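Local coordinates for protein putative phosphomannomutase (Thermus thermophilus, PDB 1TUO) that probably catalyses magnesium-dependent transfer of a phosphate group between positions of a sugar phosphate, at residues V179-M185 / P205-E211; D251-V255 / R346-S352; K121-P127 / H342-R346. All coordinates share one frame; numbering follows the deposited sequence.

Contact 1: residues V179-M185 / P205-E211; sequences VLYHDSM and PVRPIRE
Asp183 and Arg210 meet side-on at the C-terminal ends of two parallel strands. Asp183 CG stands anti to the backbone N (chi1 177°), which carries the carboxylate to Arg210. Arg210 sends NE to Asp183 OD2 (3.0 Å) and NH2 to the syn lone pair of Asp183 OD1 (2.7 Å). The carboxylate and guanidinium planes are 34° apart. Asp183 OD2 also takes the backbone N of Met185 at 2.9 Å, closing an Asx turn, from the opposite face to Arg210 NE.

On the same sheet face, Tyr181 and Arg207 run side by side, with ring and guanidinium planes 85° apart. Arg207 CD lies 3.8 Å from Tyr181 CE2, while NH1 makes a weak bond to the Tyr181 hydroxyl, whose stronger partner is Glu239. The Val179 side chain crosses Arg207 at about a right angle, CG2 lying over one guanidinium face, 3.6 Å from Arg207 NE. Backbone bonds such as Arg207 N to Leu180 O (2.8 Å) join strands 180-183 and 206-209 of a beta-alpha-beta unit.

With Thr232 OG1 also bonded to Asp183 OD1, four donors surround this buried carboxylate; they fix its rotation and probably favour its ionised form.

Contact 2: residues D251-V255 / R346-S352; sequences DADRV and RDGILTS
This is a buried junction between a loop and a helix N-terminus: residues 251-255, the end of a loop between two strands of the second family domain, meet the start of helix 348-362 in the third. The loop carries an aspartate-rich DGDADR sequence, which in phosphohexose mutases binds magnesium, so Asp249, Asp251 and Asp253 probably form the metal site here.

The nearest backbones are those of Asp253 and Gly348, with CA atoms 4.5 Å apart. Gly348 N donates to Ala252 O at 3.0 Å. Val255 presses both methyls on the first helical turn. Its CG1 stands 3.4 Å from Gly348 CA, tighter than ordinary van der Waals contact, and its CG2 meets Thr351 CG2 at 3.5 Å.

Asp253 and Arg346 lie alongside each other and point the same way. Asp253 OD1 is 3.4 Å from Arg346 NE but well out of the guanidinium plane; the pair is one of charges alone, and the stronger partner of Arg346 is Glu332. A water donates to both Asp253 O (2.9 Å) and Thr351 OG1 (3.2 Å), bridging loop and helix. Asp347 is the N-cap: its OD2 accepts from Leu350 N at 2.9 Å, while OD1 is held by Tyr160 and His342. Thr351 OG1 turns back to Asp347 O because it sits beside its own backbone N (chi1 -63°), and it also bonds Tyr339.

Val255 and Ser352 both touch Thr248 of strand 244-248. Ile349 touches Ala252 with CD1 and otherwise packs on Phe192 and Leu193 of helix 192-199 and on Tyr160 and Leu164 of helix 157-165.

Contact 3: residues K121-P127 / H342-R346; sequences KDATGGP and HLPER
A beta-hairpin turn of the first family domain, between strands 115-122 and 126-127, butts against an inverse gamma turn of the third, centred on Pro344. The Pro344 ring leads that second turn: its CD lies 3.4 Å from Thr124 O, and its CG comes within 3.6 Å of Thr124 OG1. The Thr124 hydroxyl donates to the syn lone pair of Asp122 OD2 (2.6 Å), and Thr124 N donates to the same oxygen, closing an Asx turn. Two residues on, Gly126 CA approaches Pro344 O at 3.3 Å in a CA-H...O contact. Pro127 CD stands 3.5 Å from the same Pro344 O.

Lys121 and Glu345 form the polar part, their side chains crossing at about a right angle. Lys121 NZ reaches Glu345 OE1 at 2.9 Å on the syn side, 26° out of the carboxylate plane. A bend at chi2 (73°) folds the Glu345 chain back, so that OE2 can take Arg346 N on the anti lone pair at 3.0 Å.

Ser92 of helix 88-97 also bonds Glu345 OE1. Both oxygens are engaged, which fixes the rotation of the carboxylate, whereas Gly125 O and Pro344 O are buried with no hydrogen-bond partner. Between these segments one ion pair stands amid carbon-to-carbonyl contacts, and Asp122 adds a salt bridge to Lys319 of helix 315-322.

In the fold
Contact 1 lies at the edge of the second family domain's sheet, with partly exposed margins, and joins strands of one domain; contacts 2 and 3 are buried and join different domains through loops and a helix start. Contacts 2 and 3 share Arg346 and touch where His342 NE2 meets Asp347 OD1 at 2.8 Å, probably a hydrogen bond; their segments alternate along the chain. Contact 1 stands about 5 Å from contact 2 between nearest atoms. The chemistry differs accordingly: contact 1 has regular backbone bonds plus a two-nitrogen salt bridge, contact 2 one backbone bond, a helix cap and a charge-only pair, and contact 3 one lysine-glutamate bridge without backbone bonds across it.

Contact 1: residues V179-M185 / P205-E211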
# COMPACT_ATOMS: atom_id res chain seq x y z
N VAL A 179 23.20 5.95 -3.18
CA VAL A 179 22.76 6.05 -1.80
C VAL A 179 21.24 6.00 -1.82
O VAL A 179 20.61 6.57 -2.72
CB VAL A 179 23.20 7.38 -1.16
CG1 VAL A 179 22.76 8.54 -2.02
CG2 VAL A 179 22.60 7.51 0.23
N LEU A 180 20.65 5.32 -0.85
CA LEU A 180 19.20 5.24 -0.78
C LEU A 180 18.71 6.12 0.36
O LEU A 180 19.12 5.96 1.51
CB LEU A 180 18.74 3.80 -0.55
CG LEU A 180 17.22 3.60 -0.43
CD1 LEU A 180 16.53 3.99 -1.73
CD2 LEU A 180 16.91 2.15 -0.08
N TYR A 181 17.85 7.08 0.03
CA TYR A 181 17.27 7.95 1.04
C TYR A 181 15.94 7.31 1.38
O TYR A 181 15.20 6.88 0.49
CB TYR A 181 17.05 9.36 0.49
CG TYR A 181 18.32 10.15 0.27
CD1 TYR A 181 19.08 9.97 -0.88
CD2 TYR A 181 18.77 11.06 1.22
CE1 TYR A 181 20.27 10.68 -1.08
CE2 TYR A 181 19.95 11.78 1.04
CZ TYR A 181 20.69 11.58 -0.11
OH TYR A 181 21.86 12.30 -0.30
N HIS A 182 15.65 7.22 2.68
CA HIS A 182 14.39 6.64 3.13
C HIS A 182 13.65 7.60 4.03
O HIS A 182 14.02 7.80 5.19
CB HIS A 182 14.62 5.33 3.90
CG HIS A 182 13.34 4.71 4.39
ND1 HIS A 182 13.32 3.75 5.38
CD2 HIS A 182 12.05 4.92 4.04
CE1 HIS A 182 12.07 3.39 5.61
NE2 HIS A 182 11.28 4.08 4.81
N ASP A 183 12.60 8.19 3.47
CA ASP A 183 11.73 9.12 4.18
C ASP A 183 10.64 8.23 4.77
O ASP A 183 9.84 7.65 4.02
CB ASP A 183 11.15 10.10 3.16
CG ASP A 183 10.17 11.08 3.78
OD1 ASP A 183 9.66 11.92 3.00
OD2 ASP A 183 9.91 11.02 5.00
N SER A 184 10.64 8.09 6.09
CA SER A 184 9.65 7.26 6.78
C SER A 184 8.38 8.04 7.11
O SER A 184 7.38 7.46 7.52
CB SER A 184 10.25 6.68 8.06
OG SER A 184 11.22 5.69 7.76
N MET A 185 8.44 9.35 6.91
CA MET A 185 7.31 10.25 7.17
C MET A 185 6.80 10.17 8.61
O MET A 185 5.66 10.54 8.88
CB MET A 185 6.16 9.95 6.19
CG MET A 185 6.56 9.99 4.71
SD MET A 185 5.17 9.83 3.56
CE MET A 185 4.69 11.58 3.37
N PRO A 205 24.49 2.14 1.66
CA PRO A 205 24.16 3.25 2.56
C PRO A 205 22.72 3.74 2.47
O PRO A 205 22.21 4.00 1.38
CB PRO A 205 25.17 4.32 2.16
CG PRO A 205 25.34 4.08 0.69
CD PRO A 205 25.45 2.57 0.62
N VAL A 206 22.07 3.87 3.62
CA VAL A 206 20.71 4.37 3.67
C VAL A 206 20.69 5.61 4.55
O VAL A 206 21.05 5.55 5.73
CB VAL A 206 19.73 3.32 4.26
CG1 VAL A 206 18.38 3.96 4.55
CG2 VAL A 206 19.55 2.18 3.26
N ARG A 207 20.29 6.73 3.96
CA ARG A 207 20.22 7.98 4.69
C ARG A 207 18.76 8.24 5.02
O ARG A 207 17.94 8.45 4.14
CB ARG A 207 20.82 9.11 3.85
CG ARG A 207 22.31 8.90 3.59
CD ARG A 207 22.91 10.00 2.72
NE ARG A 207 24.32 9.75 2.43
CZ ARG A 207 25.06 10.51 1.63
NH1 ARG A 207 24.53 11.57 1.04
NH2 ARG A 207 26.34 10.20 1.40
N PRO A 208 18.43 8.22 6.32
CA PRO A 208 17.07 8.44 6.81
C PRO A 208 16.57 9.88 6.75
O PRO A 208 17.34 10.83 6.89
CB PRO A 208 17.15 7.94 8.24
CG PRO A 208 18.50 8.43 8.65
CD PRO A 208 19.36 8.06 7.44
N ILE A 209 15.27 10.00 6.53
CA ILE A 209 14.58 11.28 6.49
C ILE A 209 13.30 11.06 7.30
O ILE A 209 12.58 10.08 7.06
CB ILE A 209 14.22 11.69 5.04
CG1 ILE A 209 15.48 12.12 4.29
CG2 ILE A 209 13.20 12.81 5.05
CD1 ILE A 209 15.25 12.48 2.84
N ARG A 210 13.04 11.95 8.25
CA ARG A 210 11.86 11.84 9.10
C ARG A 210 11.70 10.43 9.68
O ARG A 210 10.61 9.85 9.68
CB ARG A 210 10.61 12.26 8.31
CG ARG A 210 10.63 13.74 7.94
CD ARG A 210 9.32 14.27 7.35
NE ARG A 210 9.02 13.73 6.03
CZ ARG A 210 8.21 14.32 5.16
NH1 ARG A 210 7.62 15.47 5.47
NH2 ARG A 210 7.99 13.77 3.97
N GLU A 211 12.80 9.88 10.19
CA GLU A 211 12.79 8.53 10.75
C GLU A 211 12.16 8.42 12.12
O GLU A 211 11.66 7.36 12.49
CB GLU A 211 14.22 7.98 10.81
CG GLU A 211 15.22 8.89 11.49
CD GLU A 211 16.58 8.22 11.66
OE1 GLU A 211 17.58 8.95 11.82
OE2 GLU A 211 16.64 6.97 11.65

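Contact 2: residues D251-V255 / R346-S352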
# COMPACT_ATOMS: atom_id res chain seq x y z
N ASP A 251 1.83 3.24 7.37
CA ASP A 251 2.02 1.85 7.78
C ASP A 251 2.92 1.08 6.81
O ASP A 251 3.04 -0.15 6.87
CB ASP A 251 0.65 1.16 7.93
CG ASP A 251 -0.12 1.10 6.62
OD1 ASP A 251 0.10 1.96 5.73
OD2 ASP A 251 -0.97 0.19 6.49
N ALA A 252 3.56 1.83 5.92
CA ALA A 252 4.47 1.30 4.93
C ALA A 252 3.90 0.23 4.00
O ALA A 252 4.62 -0.69 3.61
CB ALA A 252 5.75 0.78 5.60
N ASP A 253 2.63 0.33 3.63
CA ASP A 253 2.11 -0.64 2.68
C ASP A 253 2.17 0.01 1.29
O ASP A 253 1.93 -0.65 0.27
CB ASP A 253 0.69 -1.11 3.02
CG ASP A 253 -0.37 -0.04 2.81
OD1 ASP A 253 -1.56 -0.42 2.76
OD2 ASP A 253 -0.02 1.15 2.72
N ARG A 254 2.51 1.29 1.26
CA ARG A 254 2.62 2.06 0.01
C ARG A 254 3.93 2.84 -0.04
O ARG A 254 4.50 3.16 1.00
CB ARG A 254 1.48 3.07 -0.12
CG ARG A 254 0.08 2.50 -0.01
CD ARG A 254 -0.96 3.61 -0.04
NE ARG A 254 -2.32 3.10 -0.02
CZ ARG A 254 -3.40 3.82 -0.28
NH1 ARG A 254 -3.28 5.11 -0.59
NH2 ARG A 254 -4.61 3.27 -0.23
N VAL A 255 4.40 3.17 -1.24
CA VAL A 255 5.62 3.95 -1.36
C VAL A 255 5.52 4.99 -2.47
O VAL A 255 4.74 4.84 -3.42
CB VAL A 255 6.85 3.06 -1.67
CG1 VAL A 255 7.07 2.07 -0.55
CG2 VAL A 255 6.67 2.34 -2.99
N ARG A 346 -0.11 -5.57 0.23
CA ARG A 346 0.70 -4.46 -0.27
C ARG A 346 1.90 -4.35 0.65
O ARG A 346 1.75 -4.29 1.87
CB ARG A 346 -0.11 -3.16 -0.23
CG ARG A 346 -1.26 -3.14 -1.22
CD ARG A 346 -2.17 -1.94 -1.03
NE ARG A 346 -2.99 -2.05 0.17
CZ ARG A 346 -4.20 -1.50 0.30
NH1 ARG A 346 -4.71 -0.80 -0.69
NH2 ARG A 346 -4.88 -1.66 1.43
N ASP A 347 3.11 -4.35 0.09
CA ASP A 347 4.31 -4.25 0.91
C ASP A 347 5.25 -3.18 0.37
O ASP A 347 5.93 -3.38 -0.64
CB ASP A 347 5.02 -5.61 0.96
CG ASP A 347 6.18 -5.64 1.94
OD1 ASP A 347 6.49 -6.73 2.47
OD2 ASP A 347 6.78 -4.57 2.19
N GLY A 348 5.28 -2.04 1.05
CA GLY A 348 6.11 -0.93 0.63
C GLY A 348 7.59 -1.14 0.90
O GLY A 348 8.44 -0.51 0.27
N ILE A 349 7.90 -2.03 1.84
CA ILE A 349 9.28 -2.32 2.17
C ILE A 349 9.88 -3.17 1.05
O ILE A 349 10.96 -2.87 0.54
CB ILE A 349 9.38 -3.06 3.52
CG1 ILE A 349 8.76 -2.21 4.63
CG2 ILE A 349 10.84 -3.39 3.83
CD1 ILE A 349 9.36 -0.81 4.77
N LEU A 350 9.16 -4.21 0.65
CA LEU A 350 9.67 -5.04 -0.44
C LEU A 350 9.69 -4.23 -1.74
O LEU A 350 10.59 -4.41 -2.56
CB LEU A 350 8.81 -6.30 -0.64
CG LEU A 350 9.29 -7.21 -1.78
CD1 LEU A 350 10.77 -7.55 -1.56
CD2 LEU A 350 8.46 -8.47 -1.83
N THR A 351 8.72 -3.34 -1.92
CA THR A 351 8.70 -2.52 -3.13
C THR A 351 9.95 -1.67 -3.18
O THR A 351 10.59 -1.54 -4.23
CB THR A 351 7.47 -1.59 -3.19
OG1 THR A 351 6.28 -2.37 -3.24
CG2 THR A 351 7.53 -0.74 -4.45
N SER A 352 10.32 -1.08 -2.04
CA SER A 352 11.50 -0.24 -1.98
C SER A 352 12.74 -1.06 -2.35
O SER A 352 13.58 -0.62 -3.13
CB SER A 352 11.68 0.34 -0.58
OG SER A 352 10.61 1.22 -0.26
O HOH W 1 3.68 -1.09 -1.94

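Contact 3: residues K121-P127 / H342-R346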
# COMPACT_ATOMS: atom_id res chain seq x y z
N LYS A 121 -6.85 -9.12 8.68
CA LYS A 121 -6.14 -9.96 7.72
C LYS A 121 -6.59 -11.39 7.95
O LYS A 121 -6.84 -11.78 9.09
CB LYS A 121 -4.63 -9.89 7.97
CG LYS A 121 -4.06 -8.48 8.16
CD LYS A 121 -4.34 -7.60 6.95
CE LYS A 121 -3.70 -6.23 7.11
NZ LYS A 121 -3.98 -5.37 5.93
N ASP A 122 -6.68 -12.19 6.89
CA ASP A 122 -7.06 -13.58 7.10
C ASP A 122 -5.81 -14.45 7.16
O ASP A 122 -4.69 -13.95 7.11
CB ASP A 122 -8.06 -14.06 6.02
CG ASP A 122 -7.47 -14.08 4.63
OD1 ASP A 122 -8.28 -14.14 3.67
OD2 ASP A 122 -6.23 -14.07 4.47
N ALA A 123 -6.00 -15.76 7.27
CA ALA A 123 -4.89 -16.69 7.40
C ALA A 123 -3.83 -16.66 6.30
O ALA A 123 -2.70 -17.11 6.51
CB ALA A 123 -5.42 -18.11 7.54
N THR A 124 -4.18 -16.13 5.13
CA THR A 124 -3.23 -16.08 4.03
C THR A 124 -2.23 -14.94 4.18
O THR A 124 -1.26 -14.87 3.43
CB THR A 124 -3.93 -15.93 2.66
OG1 THR A 124 -4.51 -14.62 2.57
CG2 THR A 124 -5.01 -16.97 2.50
N GLY A 125 -2.48 -14.07 5.15
CA GLY A 125 -1.59 -12.94 5.37
C GLY A 125 -1.89 -11.80 4.41
O GLY A 125 -0.98 -11.20 3.83
N GLY A 126 -3.18 -11.52 4.25
CA GLY A 126 -3.63 -10.44 3.38
C GLY A 126 -4.98 -9.93 3.88
O GLY A 126 -5.59 -10.55 4.75
N PRO A 127 -5.49 -8.81 3.34
CA PRO A 127 -6.78 -8.28 3.78
C PRO A 127 -7.94 -9.26 3.67
O PRO A 127 -8.06 -9.98 2.68
CB PRO A 127 -6.97 -7.05 2.88
CG PRO A 127 -6.19 -7.38 1.65
CD PRO A 127 -4.94 -8.03 2.22
N HIS A 342 5.33 -13.66 -2.28
CA HIS A 342 5.67 -13.12 -0.96
C HIS A 342 4.45 -13.17 -0.03
O HIS A 342 4.35 -14.03 0.84
CB HIS A 342 6.17 -11.68 -1.13
CG HIS A 342 6.38 -10.93 0.15
ND1 HIS A 342 7.16 -11.41 1.18
CD2 HIS A 342 5.96 -9.70 0.54
CE1 HIS A 342 7.20 -10.52 2.15
NE2 HIS A 342 6.48 -9.47 1.79
N LEU A 343 3.52 -12.24 -0.24
CA LEU A 343 2.30 -12.15 0.56
C LEU A 343 1.22 -11.52 -0.30
O LEU A 343 1.52 -10.68 -1.15
CB LEU A 343 2.50 -11.25 1.78
CG LEU A 343 3.30 -11.66 3.03
CD1 LEU A 343 3.47 -10.44 3.92
CD2 LEU A 343 2.58 -12.76 3.78
N PRO A 344 -0.04 -11.93 -0.12
CA PRO A 344 -1.15 -11.37 -0.90
C PRO A 344 -1.51 -10.08 -0.17
O PRO A 344 -2.63 -9.92 0.32
CB PRO A 344 -2.23 -12.43 -0.77
CG PRO A 344 -2.00 -12.97 0.62
CD PRO A 344 -0.49 -13.10 0.67
N GLU A 345 -0.54 -9.18 -0.11
CA GLU A 345 -0.67 -7.91 0.60
C GLU A 345 0.22 -6.83 -0.02
O GLU A 345 1.19 -7.13 -0.71
CB GLU A 345 -0.27 -8.15 2.06
CG GLU A 345 -0.21 -6.91 2.94
CD GLU A 345 -1.58 -6.38 3.27
OE1 GLU A 345 -2.17 -6.83 4.27
OE2 GLU A 345 -2.07 -5.51 2.52
N ARG A 346 -0.11 -5.57 0.23
CA ARG A 346 0.70 -4.46 -0.27
C ARG A 346 1.90 -4.35 0.65
O ARG A 346 1.75 -4.29 1.87
CB ARG A 346 -0.11 -3.16 -0.23
CG ARG A 346 -1.26 -3.14 -1.22
CD ARG A 346 -2.17 -1.94 -1.03
NE ARG A 346 -2.99 -2.05 0.17
CZ ARG A 346 -4.20 -1.50 0.30
NH1 ARG A 346 -4.71 -0.80 -0.69
NH2 ARG A 346 -4.88 -1.66 1.43